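Local structure of LPXTG family cell surface protein Fms2 (Enterococcus faecium DO, 5FCE) at residues V8-I13 with P108-V113; N33-H38 with F95-M100. The protein is a cell wall-anchored surface protein that probably mediates bacterial adhesion to host ligands, which this N-terminal ligand-binding region would bind. One frame throughout, in Å; residues are numbered along the deposited sequence.

The two contacts illustrate how segments distant in sequence meet on opposite sides of a small beta domain. From the N terminus the chain first passes V8-I13, the link between strands 6-7 and 14-16, whose partner P108-V113 arrives only near the C terminus; contact 1 therefore closes a loop spanning almost the whole domain. Within that loop, N33-H38 runs from the end of strand 32-34 round a corner into strand 36-42 and meets F95-M100, so the shorter loop of contact 2 lies wholly inside the longer one. Contact 1 leads the last strand, 112-114, into the mixed sheet alongside strand 14-16; contact 2 joins the inner strands of the four-stranded sheet. Their centres are about 24 Å apart.

Contact 1 of 2, residues V8-I13 with P108-V113; sequences VKTDRI and PSSWTV
A short 3-10 turn at T10-R12 faces the end of another at P108-S110, their backbones nearest at D11 and W111, whose CA atoms are 4.7 Å apart; beyond the turns, T112 N donates to I13 O over 2.9 Å. The apolar centre of the contact is I13 against the indole of W111. With chi1 -69°, the CG2 branch of I13 stands anti to its own backbone N and sits squarely over the five-membered ring, 3.5 Å from its centroid, a CH-pi contact. CD1 of the same isoleucine reaches W111 NE1 at 3.4 Å. P108 CA lies against the opposite face, toward the rim, so the indole is sandwiched, while W111 NE1 bonds to L106 O and helps to fix the ring's rotation. Hydroxyl groups make the polar bonds around this apolar pair. T10 OG1 gives its proton to S110 OG at 2.8 Å, and S110 OG also bonds to K107 O. T112 OG1 donates to D11 O, 2.9 Å away and almost in line with the carbonyl bond. I84 and I81 of helix 81-85 also touch W111. The bond at I13 O begins the parallel pairing of strands 14-16 and 112-114 in this flattened-barrel domain of the SgrA immunoglobulin-like family.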
ATOM      1  N   VAL A   8       4.423   7.317   3.998  1.00 19.55           N
ATOM      2  CA  VAL A   8       3.549   7.696   2.896  1.00 19.88           C
ATOM      3  C   VAL A   8       2.960   9.053   3.183  1.00 20.47           C
ATOM      4  O   VAL A   8       2.464   9.283   4.288  1.00 18.79           O
ATOM      5  CB  VAL A   8       2.378   6.695   2.723  1.00 18.40           C
ATOM      6  CG1 VAL A   8       1.419   7.157   1.615  1.00 19.20           C
ATOM      7  CG2 VAL A   8       2.900   5.328   2.408  1.00 19.52           C
ATOM      8  N   LYS A   9       3.023   9.953   2.204  1.00 20.37           N
ATOM      9  CA  LYS A   9       2.250  11.187   2.276  1.00 21.17           C
ATOM     10  C   LYS A   9       0.838  10.868   1.802  1.00 20.59           C
ATOM     11  O   LYS A   9       0.586  10.752   0.603  1.00 19.61           O
ATOM     12  CB  LYS A   9       2.859  12.273   1.391  1.00 25.87           C
ATOM     13  CG  LYS A   9       4.108  12.925   1.965  1.00 29.70           C
ATOM     14  CD  LYS A   9       4.561  14.073   1.062  1.00 32.99           C
ATOM     15  CE  LYS A   9       5.911  14.629   1.496  1.00 32.08           C
ATOM     16  NZ  LYS A   9       6.593  15.361   0.385  1.00 33.54           N
ATOM     17  N   THR A  10      -0.081  10.710   2.746  1.00 19.85           N
ATOM     18  CA  THR A  10      -1.392  10.133   2.441  1.00 18.61           C
ATOM     19  C   THR A  10      -2.217  10.925   1.421  1.00 18.96           C
ATOM     20  O   THR A  10      -3.006  10.328   0.680  1.00 18.39           O
ATOM     21  CB  THR A  10      -2.218   9.879   3.720  1.00 18.75           C
ATOM     22  OG1 THR A  10      -2.509  11.121   4.373  1.00 19.92           O
ATOM     23  CG2 THR A  10      -1.451   8.979   4.684  1.00 20.30           C
ATOM     24  N   ASP A  11      -2.053  12.250   1.368  1.00 21.42           N
ATOM     25  CA  ASP A  11      -2.849  13.027   0.399  1.00 20.91           C
ATOM     26  C   ASP A  11      -2.395  12.857  -1.054  1.00 22.11           C
ATOM     27  O   ASP A  11      -3.102  13.266  -1.990  1.00 22.93           O
ATOM     28  CB  ASP A  11      -3.020  14.521   0.773  1.00 24.14           C
ATOM     29  CG  ASP A  11      -1.728  15.196   1.210  1.00 26.94           C
ATOM     30  OD1 ASP A  11      -0.632  14.609   1.100  1.00 26.17           O
ATOM     31  OD2 ASP A  11      -1.826  16.358   1.672  1.00 32.96           O
ATOM     32  N   ARG A  12      -1.227  12.243  -1.230  1.00 20.74           N
ATOM     33  CA  ARG A  12      -0.727  11.895  -2.554  1.00 20.91           C
ATOM     34  C   ARG A  12      -1.181  10.519  -3.028  1.00 18.27           C
ATOM     35  O   ARG A  12      -0.945  10.159  -4.173  1.00 20.35           O
ATOM     36  CB  ARG A  12       0.794  11.994  -2.597  1.00 22.93           C
ATOM     37  CG  ARG A  12       1.301  13.435  -2.568  1.00 26.98           C
ATOM     38  CD  ARG A  12       2.773  13.462  -2.205  1.00 30.48           C
ATOM     39  NE  ARG A  12       3.503  14.505  -2.923  1.00 34.53           N
ATOM     40  CZ  ARG A  12       4.822  14.676  -2.854  1.00 34.75           C
ATOM     41  NH1 ARG A  12       5.554  13.866  -2.101  1.00 36.05           N
ATOM     42  NH2 ARG A  12       5.412  15.648  -3.540  1.00 35.79           N
ATOM     43  N   ILE A  13      -1.844   9.762  -2.159  1.00 17.43           N
ATOM     44  CA  ILE A  13      -2.478   8.506  -2.586  1.00 17.10           C
ATOM     45  C   ILE A  13      -3.650   8.864  -3.496  1.00 18.03           C
ATOM     46  O   ILE A  13      -4.428   9.773  -3.178  1.00 17.30           O
ATOM     47  CB  ILE A  13      -2.972   7.675  -1.382  1.00 15.35           C
ATOM     48  CG1 ILE A  13      -1.768   7.139  -0.584  1.00 15.83           C
ATOM     49  CG2 ILE A  13      -3.890   6.519  -1.839  1.00 16.23           C
ATOM     50  CD1 ILE A  13      -2.131   6.491   0.753  1.00 15.65           C
ATOM     51  N   PRO A 108      -7.780   7.315   4.353  1.00 18.11           N
ATOM     52  CA  PRO A 108      -8.437   7.430   3.044  1.00 18.33           C
ATOM     53  C   PRO A 108      -9.249   8.728   2.858  1.00 18.66           C
ATOM     54  O   PRO A 108      -9.443   9.156   1.726  1.00 18.45           O
ATOM     55  CB  PRO A 108      -9.335   6.180   2.980  1.00 17.79           C
ATOM     56  CG  PRO A 108      -9.510   5.738   4.391  1.00 18.93           C
ATOM     57  CD  PRO A 108      -8.232   6.132   5.107  1.00 18.72           C
ATOM     58  N   SER A 109      -9.682   9.352   3.952  1.00 19.51           N
ATOM     59  CA  SER A 109     -10.324  10.666   3.884  1.00 21.44           C
ATOM     60  C   SER A 109      -9.423  11.716   3.218  1.00 21.29           C
ATOM     61  O   SER A 109      -9.917  12.691   2.647  1.00 21.14           O
ATOM     62  CB  SER A 109     -10.708  11.150   5.286  1.00 22.22           C
ATOM     63  OG  SER A 109      -9.557  11.592   5.999  1.00 25.75           O
ATOM     64  N   SER A 110      -8.107  11.520   3.299  1.00 17.91           N
ATOM     65  CA  SER A 110      -7.148  12.480   2.747  1.00 18.85           C
ATOM     66  C   SER A 110      -6.755  12.197   1.294  1.00 19.01           C
ATOM     67  O   SER A 110      -6.077  13.012   0.660  1.00 17.13           O
ATOM     68  CB  SER A 110      -5.885  12.553   3.606  1.00 19.38           C
ATOM     69  OG  SER A 110      -5.143  11.336   3.519  1.00 18.13           O
ATOM     70  N   TRP A 111      -7.189  11.055   0.766  1.00 18.41           N
ATOM     71  CA  TRP A 111      -6.774  10.632  -0.575  1.00 18.94           C
ATOM     72  C   TRP A 111      -7.353  11.499  -1.689  1.00 18.12           C
ATOM     73  O   TRP A 111      -8.462  12.007  -1.582  1.00 20.52           O
ATOM     74  CB  TRP A 111      -7.206   9.187  -0.838  1.00 16.35           C
ATOM     75  CG  TRP A 111      -6.580   8.168   0.047  1.00 17.58           C
ATOM     76  CD1 TRP A 111      -5.653   8.375   1.024  1.00 17.70           C
ATOM     77  CD2 TRP A 111      -6.826   6.763   0.015  1.00 16.06           C
ATOM     78  NE1 TRP A 111      -5.325   7.178   1.622  1.00 16.41           N
ATOM     79  CE2 TRP A 111      -6.029   6.170   1.012  1.00 17.25           C
ATOM     80  CE3 TRP A 111      -7.667   5.948  -0.743  1.00 16.18           C
ATOM     81  CZ2 TRP A 111      -6.035   4.804   1.259  1.00 15.98           C
ATOM     82  CZ3 TRP A 111      -7.666   4.586  -0.504  1.00 16.79           C
ATOM     83  CH2 TRP A 111      -6.863   4.030   0.487  1.00 16.94           C
ATOM     84  N   THR A 112      -6.575  11.663  -2.754  1.00 17.96           N
ATOM     85  CA  THR A 112      -7.072  12.240  -3.995  1.00 19.91           C
ATOM     86  C   THR A 112      -7.954  11.181  -4.640  1.00 18.71           C
ATOM     87  O   THR A 112      -7.561  10.016  -4.727  1.00 18.26           O
ATOM     88  CB  THR A 112      -5.905  12.609  -4.935  1.00 19.83           C
ATOM     89  OG1 THR A 112      -4.970  13.443  -4.227  1.00 23.47           O
ATOM     90  CG2 THR A 112      -6.404  13.371  -6.153  1.00 20.10           C
ATOM     91  N   VAL A 113      -9.156  11.572  -5.064  1.00 17.77           N
ATOM     92  CA  VAL A 113     -10.088  10.641  -5.700  1.00 19.14           C
ATOM     93  C   VAL A 113     -10.484  11.228  -7.051  1.00 20.67           C
ATOM     94  O   VAL A 113     -11.063  12.319  -7.116  1.00 19.74           O
ATOM     95  CB  VAL A 113     -11.356  10.407  -4.841  1.00 19.54           C
ATOM     96  CG1 VAL A 113     -12.295   9.426  -5.520  1.00 19.98           C
ATOM     97  CG2 VAL A 113     -10.993   9.901  -3.459  1.00 17.79           C
TER

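Contact 2 of 2, residues N33-H38 with F95-M100; sequences NASDVH and FYDGQM
The rings of H38 and F95 lie side by side on one face of an antiparallel strand pair, their planes 25° apart, but offset so that little of one ring lies over the other, with centroids 5.6 Å apart. H38 O meets the F95 ring at its edge, in plane, whereas the Y96 ring, on the other side of the sheet, has Q99 CB over one face. The motif is a beta hairpin, closed by a type I' turn from Y96 to Q99, whose first strand pairs with strand 36-42. H38 and F95 form the hydrogen-bonded pair, and H38 NE2 bonds to E57 while its ring stacks on Y59, in the neighbouring strand 54-60. On the face of V37 and Y96, Y96 CB packs against A34 CB at 3.9 Å and against V37 CG2. At the turn, D97 N donates to D36 O over 3.1 Å. At S35, where the chain passes from strand 32-34 to strand 36-42, the D97 carboxylate accepts two consecutive backbone N-H groups, both on the syn side: OD2 takes S35 N at 3.0 Å and OD1 takes D36 N at 2.8 Å. A water also donates to D97 OD2 at 2.8 Å and to N33 O at 3.1 Å, bridging the two.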
ATOM      1  N   ASN A  33      17.043  -4.105  -2.519  1.00 22.15           N
ATOM      2  CA  ASN A  33      16.552  -4.782  -3.712  1.00 21.95           C
ATOM      3  C   ASN A  33      15.865  -6.081  -3.282  1.00 21.92           C
ATOM      4  O   ASN A  33      16.456  -6.886  -2.552  1.00 21.27           O
ATOM      5  CB  ASN A  33      17.699  -5.106  -4.684  1.00 24.42           C
ATOM      6  CG  ASN A  33      18.325  -3.865  -5.293  1.00 24.32           C
ATOM      7  OD1 ASN A  33      17.645  -2.871  -5.542  1.00 26.69           O
ATOM      8  ND2 ASN A  33      19.627  -3.918  -5.538  1.00 27.61           N
ATOM      9  N   ALA A  34      14.628  -6.286  -3.724  1.00 21.89           N
ATOM     10  CA  ALA A  34      13.888  -7.500  -3.372  1.00 20.97           C
ATOM     11  C   ALA A  34      13.422  -8.290  -4.596  1.00 21.50           C
ATOM     12  O   ALA A  34      12.828  -7.747  -5.529  1.00 21.15           O
ATOM     13  CB  ALA A  34      12.709  -7.166  -2.467  1.00 19.92           C
ATOM     14  N   SER A  35      13.665  -9.591  -4.568  1.00 21.70           N
ATOM     15  CA  SER A  35      13.251 -10.474  -5.653  1.00 20.80           C
ATOM     16  C   SER A  35      11.735 -10.585  -5.793  1.00 20.50           C
ATOM     17  O   SER A  35      11.195 -10.523  -6.902  1.00 21.36           O
ATOM     18  CB  SER A  35      13.858 -11.858  -5.417  1.00 22.33           C
ATOM     19  OG  SER A  35      13.388 -12.803  -6.350  1.00 24.98           O
ATOM     20  N   ASP A  36      11.051 -10.761  -4.669  1.00 18.60           N
ATOM     21  CA  ASP A  36       9.607 -10.958  -4.698  1.00 20.31           C
ATOM     22  C   ASP A  36       8.919 -10.116  -3.640  1.00 18.83           C
ATOM     23  O   ASP A  36       9.240 -10.197  -2.454  1.00 18.62           O
ATOM     24  CB  ASP A  36       9.276 -12.434  -4.507  1.00 21.47           C
ATOM     25  CG  ASP A  36       9.867 -13.284  -5.588  1.00 23.70           C
ATOM     26  OD1 ASP A  36       9.212 -13.421  -6.641  1.00 23.44           O
ATOM     27  OD2 ASP A  36      11.002 -13.775  -5.390  1.00 23.61           O
ATOM     28  N   VAL A  37       7.979  -9.293  -4.082  1.00 17.85           N
ATOM     29  CA  VAL A  37       7.325  -8.347  -3.192  1.00 18.00           C
ATOM     30  C   VAL A  37       5.810  -8.560  -3.298  1.00 17.86           C
ATOM     31  O   VAL A  37       5.303  -8.875  -4.368  1.00 17.72           O
ATOM     32  CB  VAL A  37       7.731  -6.900  -3.548  1.00 19.01           C
ATOM     33  CG1 VAL A  37       6.879  -5.873  -2.807  1.00 17.20           C
ATOM     34  CG2 VAL A  37       9.211  -6.674  -3.235  1.00 19.09           C
ATOM     35  N   HIS A  38       5.107  -8.444  -2.177  1.00 17.38           N
ATOM     36  CA  HIS A  38       3.649  -8.586  -2.160  1.00 18.83           C
ATOM     37  C   HIS A  38       3.108  -7.492  -1.268  1.00 16.59           C
ATOM     38  O   HIS A  38       3.371  -7.492  -0.064  1.00 17.55           O
ATOM     39  CB  HIS A  38       3.274  -9.949  -1.578  1.00 19.16           C
ATOM     40  CG  HIS A  38       1.799 -10.189  -1.467  1.00 19.68           C
ATOM     41  ND1 HIS A  38       1.268 -11.125  -0.605  1.00 21.99           N
ATOM     42  CD2 HIS A  38       0.747  -9.637  -2.119  1.00 19.51           C
ATOM     43  CE1 HIS A  38      -0.047 -11.141  -0.731  1.00 20.79           C
ATOM     44  NE2 HIS A  38      -0.390 -10.241  -1.636  1.00 20.61           N
ATOM     45  N   PHE A  95       5.355  -7.191   1.996  1.00 16.15           N
ATOM     46  CA  PHE A  95       6.169  -8.393   2.144  1.00 17.35           C
ATOM     47  C   PHE A  95       7.287  -8.330   1.122  1.00 17.01           C
ATOM     48  O   PHE A  95       7.048  -7.973  -0.035  1.00 17.55           O
ATOM     49  CB  PHE A  95       5.314  -9.634   1.872  1.00 18.48           C
ATOM     50  CG  PHE A  95       4.160  -9.803   2.816  1.00 17.94           C
ATOM     51  CD1 PHE A  95       2.895  -9.336   2.474  1.00 18.27           C
ATOM     52  CD2 PHE A  95       4.330 -10.443   4.035  1.00 19.46           C
ATOM     53  CE1 PHE A  95       1.826  -9.501   3.334  1.00 20.50           C
ATOM     54  CE2 PHE A  95       3.265 -10.606   4.905  1.00 22.12           C
ATOM     55  CZ  PHE A  95       2.008 -10.135   4.551  1.00 21.89           C
ATOM     56  N   TYR A  96       8.497  -8.693   1.532  1.00 18.17           N
ATOM     57  CA  TYR A  96       9.655  -8.653   0.638  1.00 19.07           C
ATOM     58  C   TYR A  96      10.627  -9.757   1.039  1.00 18.14           C
ATOM     59  O   TYR A  96      11.183  -9.757   2.154  1.00 17.99           O
ATOM     60  CB  TYR A  96      10.334  -7.261   0.644  1.00 17.09           C
ATOM     61  CG  TYR A  96      10.861  -6.832   1.989  1.00 19.22           C
ATOM     62  CD1 TYR A  96      10.000  -6.348   2.977  1.00 18.83           C
ATOM     63  CD2 TYR A  96      12.225  -6.913   2.282  1.00 19.92           C
ATOM     64  CE1 TYR A  96      10.484  -5.974   4.218  1.00 20.29           C
ATOM     65  CE2 TYR A  96      12.711  -6.543   3.508  1.00 21.29           C
ATOM     66  CZ  TYR A  96      11.843  -6.077   4.475  1.00 20.66           C
ATOM     67  OH  TYR A  96      12.358  -5.710   5.699  1.00 21.89           O
ATOM     68  N   ASP A  97      10.790 -10.716   0.136  1.00 18.34           N
ATOM     69  CA  ASP A  97      11.726 -11.822   0.326  1.00 19.08           C
ATOM     70  C   ASP A  97      11.669 -12.491   1.694  1.00 18.41           C
ATOM     71  O   ASP A  97      12.705 -12.839   2.272  1.00 19.43           O
ATOM     72  CB  ASP A  97      13.150 -11.367  -0.001  1.00 19.06           C
ATOM     73  CG  ASP A  97      13.324 -11.062  -1.470  1.00 20.86           C
ATOM     74  OD1 ASP A  97      12.390 -11.372  -2.241  1.00 20.39           O
ATOM     75  OD2 ASP A  97      14.390 -10.532  -1.855  1.00 21.12           O
ATOM     76  N   GLY A  98      10.455 -12.669   2.200  1.00 18.61           N
ATOM     77  CA  GLY A  98      10.228 -13.383   3.443  1.00 20.46           C
ATOM     78  C   GLY A  98      10.055 -12.513   4.670  1.00 20.73           C
ATOM     79  O   GLY A  98       9.700 -13.006   5.750  1.00 20.68           O
ATOM     80  N   GLN A  99      10.313 -11.219   4.515  1.00 19.73           N
ATOM     81  CA  GLN A  99      10.185 -10.272   5.625  1.00 18.37           C
ATOM     82  C   GLN A  99       8.970  -9.395   5.386  1.00 18.72           C
ATOM     83  O   GLN A  99       8.346  -9.478   4.323  1.00 17.07           O
ATOM     84  CB  GLN A  99      11.464  -9.433   5.773  1.00 19.14           C
ATOM     85  CG  GLN A  99      12.725 -10.318   5.990  1.00 21.58           C
ATOM     86  CD  GLN A  99      12.592 -11.265   7.181  1.00 23.87           C
ATOM     87  OE1 GLN A  99      12.101 -10.873   8.244  1.00 25.76           O
ATOM     88  NE2 GLN A  99      13.024 -12.531   7.004  1.00 21.71           N
HETATM   89  N   MSE A 100       8.600  -8.591   6.377  1.00 18.10           N
HETATM   90  CA  MSE A 100       7.427  -7.740   6.194  1.00 18.59           C
HETATM   91  C   MSE A 100       7.538  -6.451   6.970  1.00 19.22           C
HETATM   92  O   MSE A 100       8.215  -6.385   7.993  1.00 19.68           O
HETATM   93  CB  MSE A 100       6.153  -8.479   6.588  1.00 19.48           C
HETATM   94  CG  MSE A 100       6.112  -8.971   8.015  1.00 22.63           C
HETATM   95 SE   MSE A 100       4.316  -9.682   8.286  1.00 43.47          SE
HETATM   96  CE  MSE A 100       3.532  -8.006   8.884  1.00 23.69           C
TER
HETATM   97  O   HOH W   1      15.400  -8.562  -0.180  1.00 28.51           O
HETATM   98  O   HOH W   2       6.965 -11.005  -0.953  1.00 22.07           O